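Local coordinates for sensor protein pfeS (Pseudomonas aeruginosa, PDB 3KYZ) that is a membrane sensor histidine kinase, represented here by its probably periplasmic sensor domain, that may activate its partner PfeR by phosphorylation, at residues R44-L49 and D54-L59; W88-R93 and P99-E104. All blocks are in the same frame, centred on the assembly; numbering follows the deposited sequence. Where two conformers were deposited one is given.

How the contacts relate
Both contacts belong to the sensor domain, predicted to be periplasmic, and they follow one another along the chain, contact 1 ending before contact 2 begins. Their centres are about 17 Å apart, on opposite sides of the centre of the chain. What joins them is the three-stranded antiparallel sheet: contact 1 packs the end of helix 17-53 against strand 57-60, contact 2 sets a loop against the start of strand 100-104, these two being the outermost strands of the sheet within this chain, and strand 113-117 runs between. They also touch directly, where Trp56 CE3 lies 3.6 Å from Tyr100 CE1. A formic acid molecule, probably from the crystallisation liquor, sits near Phe45 in contact 1.

Contact 1: R44-L49 and D54-L59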
loop_
_atom_site.group_PDB
_atom_site.type_symbol
_atom_site.label_atom_id
_atom_site.label_comp_id
_atom_site.label_asym_id
_atom_site.label_seq_id
_atom_site.Cartn_x
_atom_site.Cartn_y
_atom_site.Cartn_z
ATOM N N ARG A 44 3.871 -21.902 -4.660
ATOM C CA ARG A 44 4.864 -22.400 -5.602
ATOM C C ARG A 44 5.205 -21.354 -6.655
ATOM O O ARG A 44 6.378 -21.176 -6.996
ATOM C CB ARG A 44 4.403 -23.698 -6.264
ATOM C CG ARG A 44 5.445 -24.302 -7.193
ATOM C CD ARG A 44 5.050 -25.702 -7.630
ATOM N NE ARG A 44 3.691 -25.737 -8.157
ATOM C CZ ARG A 44 3.368 -25.445 -9.410
ATOM N NH1 ARG A 44 2.101 -25.506 -9.798
ATOM N NH2 ARG A 44 4.310 -25.092 -10.277
ATOM N N PHE A 45 4.192 -20.651 -7.155
ATOM C CA PHE A 45 4.435 -19.630 -8.168
ATOM C C PHE A 45 5.328 -18.516 -7.621
ATOM O O PHE A 45 6.268 -18.072 -8.276
ATOM C CB PHE A 45 3.130 -19.044 -8.714
ATOM C CG PHE A 45 3.350 -18.016 -9.775
ATOM C CD1 PHE A 45 3.481 -18.392 -11.101
ATOM C CD2 PHE A 45 3.485 -16.676 -9.443
ATOM C CE1 PHE A 45 3.710 -17.443 -12.084
ATOM C CE2 PHE A 45 3.717 -15.726 -10.425
ATOM C CZ PHE A 45 3.827 -16.107 -11.744
ATOM N N ARG A 46 5.018 -18.059 -6.418
ATOM C CA ARG A 46 5.802 -17.024 -5.771
ATOM C C ARG A 46 7.281 -17.415 -5.671
ATOM O O ARG A 46 8.176 -16.636 -6.011
ATOM C CB ARG A 46 5.228 -16.770 -4.378
ATOM C CG ARG A 46 6.034 -15.831 -3.574
ATOM C CD ARG A 46 5.508 -15.727 -2.163
ATOM N NE ARG A 46 6.141 -14.577 -1.563
ATOM C CZ ARG A 46 6.080 -14.240 -0.285
ATOM N NH1 ARG A 46 5.393 -14.974 0.588
ATOM N NH2 ARG A 46 6.726 -13.156 0.108
ATOM N N LYS A 47 7.534 -18.639 -5.226
ATOM C CA LYS A 47 8.901 -19.135 -5.089
ATOM C C LYS A 47 9.611 -19.213 -6.445
ATOM O O LYS A 47 10.769 -18.812 -6.577
ATOM C CB LYS A 47 8.893 -20.506 -4.418
ATOM C CG LYS A 47 8.542 -20.489 -2.933
ATOM C CD LYS A 47 8.541 -21.910 -2.392
ATOM C CE LYS A 47 8.054 -21.982 -0.958
ATOM N NZ LYS A 47 7.719 -23.394 -0.602
ATOM N N GLU A 48 8.918 -19.744 -7.446
ATOM C CA GLU A 48 9.501 -19.911 -8.776
ATOM C C GLU A 48 9.840 -18.565 -9.413
ATOM O O GLU A 48 10.922 -18.389 -9.988
ATOM C CB GLU A 48 8.552 -20.697 -9.693
ATOM C CG GLU A 48 8.372 -22.163 -9.312
ATOM C CD GLU A 48 7.267 -22.841 -10.110
ATOM O OE1 GLU A 48 6.561 -22.139 -10.865
ATOM O OE2 GLU A 48 7.099 -24.073 -9.985
ATOM N N LEU A 49 8.917 -17.612 -9.316
ATOM C CA LEU A 49 9.141 -16.314 -9.941
ATOM C C LEU A 49 10.245 -15.551 -9.219
ATOM O O LEU A 49 11.079 -14.902 -9.849
ATOM C CB LEU A 49 7.858 -15.487 -9.985
ATOM C CG LEU A 49 7.983 -14.137 -10.696
ATOM C CD1 LEU A 49 8.500 -14.330 -12.123
ATOM C CD2 LEU A 49 6.644 -13.397 -10.700
ATOM N N ASP A 54 15.203 -13.234 -9.462
ATOM C CA ASP A 54 16.097 -12.843 -8.377
ATOM C C ASP A 54 15.581 -11.581 -7.693
ATOM O O ASP A 54 16.305 -10.595 -7.541
ATOM C CB ASP A 54 17.522 -12.627 -8.907
ATOM C CG ASP A 54 18.540 -12.461 -7.793
ATOM O OD1 ASP A 54 18.278 -12.942 -6.668
ATOM O OD2 ASP A 54 19.606 -11.855 -8.045
ATOM N N THR A 55 14.319 -11.619 -7.280
ATOM C CA THR A 55 13.690 -10.445 -6.703
ATOM C C THR A 55 12.528 -10.853 -5.809
ATOM O O THR A 55 12.007 -11.974 -5.917
ATOM C CB THR A 55 13.193 -9.488 -7.808
ATOM O OG1 THR A 55 12.910 -8.206 -7.235
ATOM C CG2 THR A 55 11.942 -10.031 -8.493
ATOM N N TRP A 56 12.128 -9.953 -4.919
ATOM C CA TRP A 56 11.009 -10.234 -4.030
ATOM C C TRP A 56 9.685 -10.277 -4.801
ATOM O O TRP A 56 9.422 -9.434 -5.656
ATOM C CB TRP A 56 10.934 -9.206 -2.905
ATOM C CG TRP A 56 9.892 -9.545 -1.875
ATOM C CD1 TRP A 56 10.016 -10.436 -0.847
ATOM C CD2 TRP A 56 8.572 -9.000 -1.775
ATOM N NE1 TRP A 56 8.856 -10.474 -0.108
ATOM C CE2 TRP A 56 7.951 -9.606 -0.662
ATOM C CE3 TRP A 56 7.853 -8.061 -2.519
ATOM C CZ2 TRP A 56 6.651 -9.298 -0.270
ATOM C CZ3 TRP A 56 6.568 -7.754 -2.129
ATOM C CH2 TRP A 56 5.977 -8.370 -1.013
ATOM N N VAL A 57 8.853 -11.261 -4.470
ATOM C CA VAL A 57 7.563 -11.442 -5.116
ATOM C C VAL A 57 6.527 -11.779 -4.053
ATOM O O VAL A 57 6.843 -12.465 -3.074
ATOM C CB VAL A 57 7.616 -12.613 -6.137
ATOM C CG1 VAL A 57 6.219 -12.948 -6.649
ATOM C CG2 VAL A 57 8.559 -12.272 -7.277
ATOM N N ALA A 58 5.298 -11.298 -4.233
ATOM C CA ALA A 58 4.179 -11.744 -3.401
ATOM C C ALA A 58 2.905 -11.814 -4.234
ATOM O O ALA A 58 2.748 -11.055 -5.191
ATOM C CB ALA A 58 3.977 -10.816 -2.195
ATOM N N LEU A 59 2.021 -12.747 -3.893
ATOM C CA LEU A 59 0.665 -12.757 -4.423
ATOM C C LEU A 59 -0.214 -12.389 -3.253
ATOM O O LEU A 59 -0.177 -13.056 -2.226
ATOM C CB LEU A 59 0.281 -14.147 -4.942
ATOM C CG LEU A 59 0.772 -14.481 -6.354
ATOM C CD1 LEU A 59 2.295 -14.464 -6.417
ATOM C CD2 LEU A 59 0.227 -15.826 -6.800
#
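Helix segment 44-49 runs nearly antiparallel to strand 57-59, the axes 162° apart and 7.7 Å at closest approach, with Arg46 and Val57 nearest at 5.9 Å between their CA atoms. Arg46 reaches across with its chain stretched from CG to NE, CG being anti to the backbone N (chi1 174°), which carries the guanidinium past the Val57 side chain to its carbonyl. NE donates to Val57 O at 2.7 Å with an N-H...O angle of 150°, and NH2 adds a weak second bond to the same oxygen. Ala58 CB lies over one face of the guanidinium. Trp56 NE1 lies at the guanidinium edge, with the indole plane almost perpendicular; both nitrogens are donors, and Glu76 OE2 serves both, accepting a hydrogen bond from Trp56 NE1 and forming a salt bridge with Arg46 NH2.

The helix-to-strand connection is tight: helix 17-53 stops just before Asp54, whose positive phi turns the chain back so that the next strand lies along the helix it has just left, in a domain of the Cache clan. The rest of the contact is apolar. Val57 points its CB at the helix and sets CG2 3.9 Å from Leu49 CG, the two side chains crossing at about a right angle. Farther along, Leu59 CD1 meets the Phe45 ring at its edge, 3.9 Å from CD2, while Leu114 of the neighbouring strand packs against both Val57 and Leu59.

Contact 2: W88-R93 and P99-E104; sequences WPMSRR and PYVSIE
Selenomethionine Met90 bridges from the loop 88-93 to two residues of the other segment, Pro99 and Val101. From CB, the chain leaves with CG anti to the carbonyl carbon, then bends sharply at chi2 (-93°), and this bend turns the selenium toward Pro99 and Val101. CB and CG serve as the arm and make no close approach of their own to Pro99 or Val101. SE is the first atom to touch: it lies 4.2 Å from Pro99 CG and equally far from Val101 CG2, so it touches both, the two carbons approaching it about a right angle apart. The terminal CE continues past SE and stays with the valine, 4.2 Å from the same CG2, and Met90 and Val101 cross at about a right angle. With CG1 of Val101 anti to the backbone N (chi1 -178°), it is the other branch, CG2, that meets Met90.

Strand 100-104 is one of the two outermost strands of the antiparallel sheet within this chain, paired with strand 113-117 through backbone bonds such as Val101 to Ile116. The loop packs near the beginning of that strand without adding a strand of its own, and no hydrogen bond joins the two segments. Pro99, just before the strand, points its CB toward the loop; its CG comes 3.7 Å from Ser91 O, the shortest approach between the segments, and CD lies a little farther from that oxygen. Ser91 thus takes part through its backbone, while its CB points the other way.

Outside the two segments, Met90 packs on Pro124 and its backbone bonds to Tyr13, bringing both ends of the modelled chain to this loop. Close by, Trp88 meets Phe82 of the second subunit edge-to-face.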
loop_
_atom_site.group_PDB
_atom_site.type_symbol
_atom_site.label_atom_id
_atom_site.label_comp_id
_atom_site.label_asym_id
_atom_site.label_seq_id
_atom_site.Cartn_x
_atom_site.Cartn_y
_atom_site.Cartn_z
ATOM N N TRP A 88 3.289 3.723 -14.684
ATOM C CA TRP A 88 3.647 4.904 -13.914
ATOM C C TRP A 88 5.147 5.159 -13.999
ATOM O O TRP A 88 5.921 4.243 -14.258
ATOM C CB TRP A 88 3.254 4.717 -12.445
ATOM C CG TRP A 88 1.780 4.652 -12.193
ATOM C CD1 TRP A 88 0.771 4.663 -13.126
ATOM C CD2 TRP A 88 1.143 4.571 -10.913
ATOM N NE1 TRP A 88 -0.454 4.591 -12.493
ATOM C CE2 TRP A 88 -0.250 4.526 -11.137
ATOM C CE3 TRP A 88 1.618 4.524 -9.599
ATOM C CZ2 TRP A 88 -1.170 4.447 -10.095
ATOM C CZ3 TRP A 88 0.702 4.438 -8.563
ATOM C CH2 TRP A 88 -0.678 4.405 -8.819
ATOM N N PRO A 89 5.571 6.408 -13.755
ATOM C CA PRO A 89 7.013 6.678 -13.705
ATOM C C PRO A 89 7.704 5.802 -12.657
ATOM O O PRO A 89 7.123 5.547 -11.600
ATOM C CB PRO A 89 7.084 8.154 -13.293
ATOM C CG PRO A 89 5.746 8.722 -13.645
ATOM C CD PRO A 89 4.762 7.604 -13.471
HETATM N N MSE A 90 8.921 5.353 -12.955
HETATM C CA MSE A 90 9.686 4.471 -12.072
HETATM C C MSE A 90 11.012 5.102 -11.676
HETATM O O MSE A 90 11.722 5.642 -12.525
HETATM C CB MSE A 90 10.000 3.158 -12.786
HETATM C CG MSE A 90 8.799 2.406 -13.287
HETATM SE SE MSE A 90 8.192 1.098 -12.000
HETATM C CE MSE A 90 6.466 0.716 -12.821
ATOM N N SER A 91 11.367 5.007 -10.398
ATOM C CA SER A 91 12.673 5.485 -9.952
ATOM C C SER A 91 13.036 4.990 -8.554
ATOM O O SER A 91 12.163 4.592 -7.780
ATOM C CB SER A 91 12.730 7.013 -9.988
ATOM O OG SER A 91 12.413 7.560 -8.722
ATOM N N ARG A 92 14.333 5.017 -8.250
ATOM C CA ARG A 92 14.816 4.639 -6.928
ATOM C C ARG A 92 14.795 5.841 -5.988
ATOM O O ARG A 92 14.852 5.683 -4.769
ATOM C CB ARG A 92 16.240 4.078 -7.014
ATOM C CG ARG A 92 16.426 2.970 -8.038
ATOM C CD ARG A 92 17.879 2.515 -8.102
ATOM N NE ARG A 92 18.247 1.680 -6.962
ATOM C CZ ARG A 92 18.732 0.446 -7.064
ATOM N NH1 ARG A 92 19.036 -0.243 -5.971
ATOM N NH2 ARG A 92 18.920 -0.100 -8.259
ATOM N N ARG A 93 14.714 7.036 -6.570
ATOM C CA ARG A 93 14.770 8.303 -5.835
ATOM C C ARG A 93 14.102 8.304 -4.460
ATOM O O ARG A 93 14.777 8.260 -3.428
ATOM C CB ARG A 93 14.165 9.429 -6.683
ATOM C CG ARG A 93 15.014 9.864 -7.870
ATOM C CD ARG A 93 16.032 10.922 -7.472
ATOM N NE ARG A 93 16.741 11.464 -8.629
ATOM C CZ ARG A 93 16.391 12.578 -9.270
ATOM N NH1 ARG A 93 15.339 13.279 -8.866
ATOM N NH2 ARG A 93 17.098 12.992 -10.313
ATOM N N PRO A 99 11.521 -0.039 -7.010
ATOM C CA PRO A 99 10.081 0.081 -6.740
ATOM C C PRO A 99 9.381 -1.270 -6.610
ATOM O O PRO A 99 9.776 -2.246 -7.259
ATOM C CB PRO A 99 9.539 0.786 -7.990
ATOM C CG PRO A 99 10.717 1.345 -8.689
ATOM C CD PRO A 99 11.907 0.533 -8.309
ATOM N N TYR A 100 8.344 -1.317 -5.780
ATOM C CA TYR A 100 7.459 -2.479 -5.751
ATOM C C TYR A 100 6.332 -2.237 -6.737
ATOM O O TYR A 100 5.621 -1.235 -6.644
ATOM C CB TYR A 100 6.917 -2.732 -4.342
ATOM C CG TYR A 100 8.015 -3.127 -3.390
ATOM C CD1 TYR A 100 8.441 -4.447 -3.303
ATOM C CD2 TYR A 100 8.641 -2.177 -2.592
ATOM C CE1 TYR A 100 9.460 -4.814 -2.449
ATOM C CE2 TYR A 100 9.652 -2.528 -1.739
ATOM C CZ TYR A 100 10.062 -3.849 -1.669
ATOM O OH TYR A 100 11.065 -4.195 -0.810
ATOM N N VAL A 101 6.196 -3.146 -7.698
ATOM C CA VAL A 101 5.223 -2.992 -8.766
ATOM C C VAL A 101 3.982 -3.831 -8.482
ATOM O O VAL A 101 4.082 -5.026 -8.188
ATOM C CB VAL A 101 5.834 -3.397 -10.122
ATOM C CG1 VAL A 101 4.826 -3.198 -11.248
ATOM C CG2 VAL A 101 7.113 -2.602 -10.381
ATOM N N SER A 102 2.820 -3.182 -8.551
ATOM C CA SER A 102 1.528 -3.806 -8.292
ATOM C C SER A 102 0.835 -4.099 -9.616
ATOM O O SER A 102 0.638 -3.195 -10.433
ATOM C CB SER A 102 0.660 -2.840 -7.487
ATOM O OG SER A 102 -0.639 -3.352 -7.262
ATOM N N ILE A 103 0.469 -5.357 -9.832
ATOM C CA ILE A 103 -0.163 -5.766 -11.088
ATOM C C ILE A 103 -1.396 -6.623 -10.801
ATOM O O ILE A 103 -1.288 -7.765 -10.342
ATOM C CB ILE A 103 0.803 -6.559 -11.998
ATOM C CG1 ILE A 103 2.179 -5.883 -12.083
ATOM C CG2 ILE A 103 0.181 -6.750 -13.389
ATOM C CD1 ILE A 103 3.285 -6.789 -12.659
ATOM N N GLU A 104 -2.572 -6.068 -11.066
ATOM C CA GLU A 104 -3.820 -6.765 -10.771
ATOM C C GLU A 104 -3.903 -8.093 -11.514
ATOM O O GLU A 104 -3.419 -8.220 -12.640
ATOM C CB GLU A 104 -5.018 -5.893 -11.169
ATOM C CG GLU A 104 -5.173 -5.720 -12.687
ATOM C CD GLU A 104 -6.364 -4.848 -13.084
ATOM O OE1 GLU A 104 -6.901 -4.141 -12.214
ATOM O OE2 GLU A 104 -6.758 -4.867 -14.273
#